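Local coordinates for protein cellulosomal scaffoldin (Acetivibrio cellulolyticus, PDB 3ZU8) that carries a family 3b carbohydrate-binding module, the piece modelled here, that probably binds cellulose within a scaffoldin of the cellulosome, at residues E9-G14 against A130-S135. Sequence-based numbering, arbitrary orientation. Where two conformers were deposited one is given.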
ATOM      1  N   GLU A   9      -2.763  -8.976  -1.539  1.00 13.89           N
ATOM      2  CA  GLU A   9      -2.920  -8.907  -2.987  1.00 13.41           C
ATOM      3  C   GLU A   9      -2.987  -7.440  -3.382  1.00 16.00           C
ATOM      4  O   GLU A   9      -3.296  -6.585  -2.551  1.00 16.11           O
ATOM      5  CB  GLU A   9      -4.206  -9.598  -3.419  1.00 14.95           C
ATOM      6  CG  GLU A   9      -4.221 -11.094  -3.101  1.00 19.51           C
ATOM      7  CD  GLU A   9      -5.613 -11.659  -3.270  1.00 26.64           C
ATOM      8  OE1 GLU A   9      -6.404 -11.537  -2.318  1.00 23.74           O
ATOM      9  OE2 GLU A   9      -5.925 -12.173  -4.365  1.00 26.21           O
ATOM     10  N   PHE A  10      -2.714  -7.157  -4.651  1.00 16.55           N
ATOM     11  CA  PHE A  10      -2.565  -5.775  -5.076  1.00 13.48           C
ATOM     12  C   PHE A  10      -2.820  -5.592  -6.572  1.00 13.67           C
ATOM     13  O   PHE A  10      -2.632  -6.508  -7.355  1.00 15.19           O
ATOM     14  CB  PHE A  10      -1.148  -5.294  -4.742  1.00 13.88           C
ATOM     15  CG  PHE A  10      -0.902  -3.858  -5.117  1.00 17.09           C
ATOM     16  CD1 PHE A  10      -1.266  -2.843  -4.255  1.00 15.56           C
ATOM     17  CD2 PHE A  10      -0.340  -3.536  -6.342  1.00 12.79           C
ATOM     18  CE1 PHE A  10      -1.071  -1.515  -4.591  1.00 13.89           C
ATOM     19  CE2 PHE A  10      -0.143  -2.211  -6.698  1.00 14.42           C
ATOM     20  CZ  PHE A  10      -0.501  -1.200  -5.820  1.00 13.39           C
ATOM     21  N   PHE A  11      -3.262  -4.391  -6.950  1.00 16.01           N
ATOM     22  CA  PHE A  11      -3.163  -3.928  -8.338  1.00 13.34           C
ATOM     23  C   PHE A  11      -3.321  -2.415  -8.373  1.00 14.37           C
ATOM     24  O   PHE A  11      -3.683  -1.803  -7.364  1.00 15.18           O
ATOM     25  CB  PHE A  11      -4.135  -4.655  -9.299  1.00 12.60           C
ATOM     26  CG  PHE A  11      -5.596  -4.246  -9.184  1.00 14.77           C
ATOM     27  CD1 PHE A  11      -6.398  -4.724  -8.153  1.00 15.83           C
ATOM     28  CD2 PHE A  11      -6.183  -3.450 -10.161  1.00 16.39           C
ATOM     29  CE1 PHE A  11      -7.763  -4.377  -8.077  1.00 17.51           C
ATOM     30  CE2 PHE A  11      -7.531  -3.099 -10.098  1.00 20.99           C
ATOM     31  CZ  PHE A  11      -8.323  -3.563  -9.052  1.00 22.23           C
ATOM     32  N   ASN A  12      -2.982  -1.818  -9.514  1.00 11.51           N
ATOM     33  CA  ASN A  12      -3.109  -0.383  -9.694  1.00 11.68           C
ATOM     34  C   ASN A  12      -4.409  -0.108 -10.436  1.00 12.99           C
ATOM     35  O   ASN A  12      -4.618  -0.647 -11.516  1.00 13.98           O
ATOM     36  CB  ASN A  12      -1.925   0.146 -10.516  1.00 11.64           C
ATOM     37  CG  ASN A  12      -0.611   0.123  -9.742  1.00 10.41           C
ATOM     38  OD1 ASN A  12       0.131  -0.855  -9.796  1.00 14.50           O
ATOM     39  ND2 ASN A  12      -0.315   1.207  -9.033  1.00 11.21           N
ATOM     40  N   ALA A  13      -5.277   0.727  -9.858  1.00 14.56           N
ATOM     41  CA  ALA A  13      -6.567   1.033 -10.475  1.00 15.54           C
ATOM     42  C   ALA A  13      -6.414   1.886 -11.738  1.00 12.64           C
ATOM     43  O   ALA A  13      -7.285   1.851 -12.616  1.00 16.77           O
ATOM     44  CB  ALA A  13      -7.503   1.719  -9.475  1.00 15.86           C
ATOM     45  N   GLY A  14      -5.316   2.640 -11.815  1.00 13.05           N
ATOM     46  CA  GLY A  14      -4.986   3.433 -12.994  1.00 17.93           C
ATOM     47  C   GLY A  14      -3.554   3.140 -13.431  1.00 15.75           C
ATOM     48  O   GLY A  14      -2.640   3.143 -12.611  1.00 16.98           O
ATOM     49  N   ALA A 130      -1.701  -6.002 -14.268  1.00 25.09           N
ATOM     50  CA  ALA A 130      -2.834  -6.544 -13.520  1.00 18.09           C
ATOM     51  C   ALA A 130      -4.081  -5.662 -13.572  1.00 20.10           C
ATOM     52  O   ALA A 130      -3.994  -4.444 -13.409  1.00 19.83           O
ATOM     53  CB  ALA A 130      -2.441  -6.823 -12.082  1.00 13.92           C
ATOM     54  N   THR A 131      -5.234  -6.292 -13.806  1.00 17.84           N
ATOM     55  CA  THR A 131      -6.508  -5.577 -13.846  1.00 16.94           C
ATOM     56  C   THR A 131      -7.382  -6.007 -12.673  1.00 23.62           C
ATOM     57  O   THR A 131      -8.519  -5.555 -12.536  1.00 28.53           O
ATOM     58  CB  THR A 131      -7.285  -5.853 -15.144  1.00 21.18           C
ATOM     59  OG1 THR A 131      -7.440  -7.271 -15.303  1.00 21.68           O
ATOM     60  CG2 THR A 131      -6.526  -5.288 -16.339  1.00 25.50           C
ATOM     61  N   THR A 132      -6.861  -6.876 -11.825  0.63 22.29           N
ATOM     62  CA  THR A 132      -7.510  -7.119 -10.543  0.63 21.32           C
ATOM     63  C   THR A 132      -6.486  -7.701  -9.593  0.63 20.63           C
ATOM     64  O   THR A 132      -5.320  -7.862  -9.952  0.63 19.78           O
ATOM     65  CB  THR A 132      -8.752  -8.035 -10.641  0.63 25.26           C
ATOM     66  OG1 THR A 132      -9.482  -7.989  -9.400  0.63 24.62           O
ATOM     67  CG2 THR A 132      -8.341  -9.470 -10.938  0.63 23.50           C
ATOM     68  N   TYR A 133      -6.930  -8.014  -8.383  1.00 19.33           N
ATOM     69  CA  TYR A 133      -6.017  -8.354  -7.287  1.00 20.37           C
ATOM     70  C   TYR A 133      -5.119  -9.530  -7.622  1.00 26.04           C
ATOM     71  O   TYR A 133      -5.594 -10.583  -8.047  1.00 25.33           O
ATOM     72  CB  TYR A 133      -6.799  -8.674  -6.012  1.00 19.57           C
ATOM     73  CG  TYR A 133      -7.430  -7.451  -5.420  1.00 18.84           C
ATOM     74  CD1 TYR A 133      -6.642  -6.405  -4.952  1.00 19.20           C
ATOM     75  CD2 TYR A 133      -8.807  -7.330  -5.340  1.00 24.59           C
ATOM     76  CE1 TYR A 133      -7.217  -5.261  -4.416  1.00 16.27           C
ATOM     77  CE2 TYR A 133      -9.391  -6.197  -4.801  1.00 24.26           C
ATOM     78  CZ  TYR A 133      -8.598  -5.177  -4.343  1.00 21.97           C
ATOM     79  OH  TYR A 133      -9.192  -4.061  -3.819  1.00 28.17           O
ATOM     80  N   THR A 134      -3.821  -9.340  -7.404  0.53 18.06           N
ATOM     81  CA  THR A 134      -2.827 -10.349  -7.722  0.53 21.88           C
ATOM     82  C   THR A 134      -1.816 -10.457  -6.589  0.53 18.71           C
ATOM     83  O   THR A 134      -1.598  -9.495  -5.856  0.53 16.52           O
ATOM     84  CB  THR A 134      -2.093  -9.991  -9.011  0.53 22.59           C
ATOM     85  OG1 THR A 134      -3.023  -9.407  -9.930  0.53 22.85           O
ATOM     86  CG2 THR A 134      -1.478 -11.234  -9.637  0.53 23.33           C
ATOM     87  N   SER A 135      -1.208 -11.632  -6.443  0.53 18.83           N
ATOM     88  CA  SER A 135      -0.183 -11.838  -5.419  0.53 19.43           C
ATOM     89  C   SER A 135       1.125 -11.158  -5.825  0.53 22.20           C
ATOM     90  O   SER A 135       1.858 -11.639  -6.693  0.53 22.41           O
ATOM     91  CB  SER A 135       0.029 -13.329  -5.162  0.53 20.56           C
ATOM     92  OG  SER A 135      -1.136 -13.898  -4.590  0.53 30.08           O
TER
HETATM   93  O   HOH W   1      -4.330 -13.414  -5.880  1.00 40.48           O
HETATM   94  O   HOH W   2      -2.025  -3.276 -11.802  1.00 17.10           O
HETATM   95  O   HOH W   3      -5.471  -1.978 -13.730  1.00 20.29           O
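Glu9 meets Tyr133 and Thr134 where the short edge strand 134-135 joins strand 6-12, at the margin of one sheet of the CBM3 beta-sandwich. The CB of Glu9 lies 3.8 Å from the CB of Tyr133, and the two side chains cross at about a right angle. The Glu9 carboxylate goes on to a salt bridge with Arg27 of the neighbouring strand.

Phe10 and Thr134 form an antiparallel hydrogen-bonded pair, Phe10 N giving 2.9 Å to Thr134 O and Thr134 N giving 3.1 Å to Phe10 O. In the second bond Thr134 N stands above the Phe10 carbonyl plane, 40° out of it and not on a lone pair. The Phe10 ring turns inward instead, among Phe26, Tyr45 and Trp136.

Phe11 gives the largest share of the contact. Its CG sits between the backbone N and the carbonyl carbon (chi1 74°), which lays the ring against the backbone of 131-133. Thr132 CA rides over one face as a CH-pi contact, 3.5 Å from the ring centroid. The CD1-CE1 edge meets the face of Tyr133 in a T-shaped stack, planes at 81°, with Phe11 CE1 above the centre of the tyrosine ring. Tyr133 OH hydrogen-bonds Glu105, which helps fix the ring that Phe11 meets. On the Ala130 side, Phe11 CB lies 3.9 Å from Ala130 CB.

At Asn12 the partner is the loop residue Ala130, and water replaces direct pairing. The side chain of Asn12 bonds Asn127 and Tyr45, but its backbone reaches Ala130 through two waters: one accepts from Asn12 N and donates 2.8 Å to Ala130 O, and the other donates both to Asn12 O and, at 2.9 Å, to that same Ala130 O.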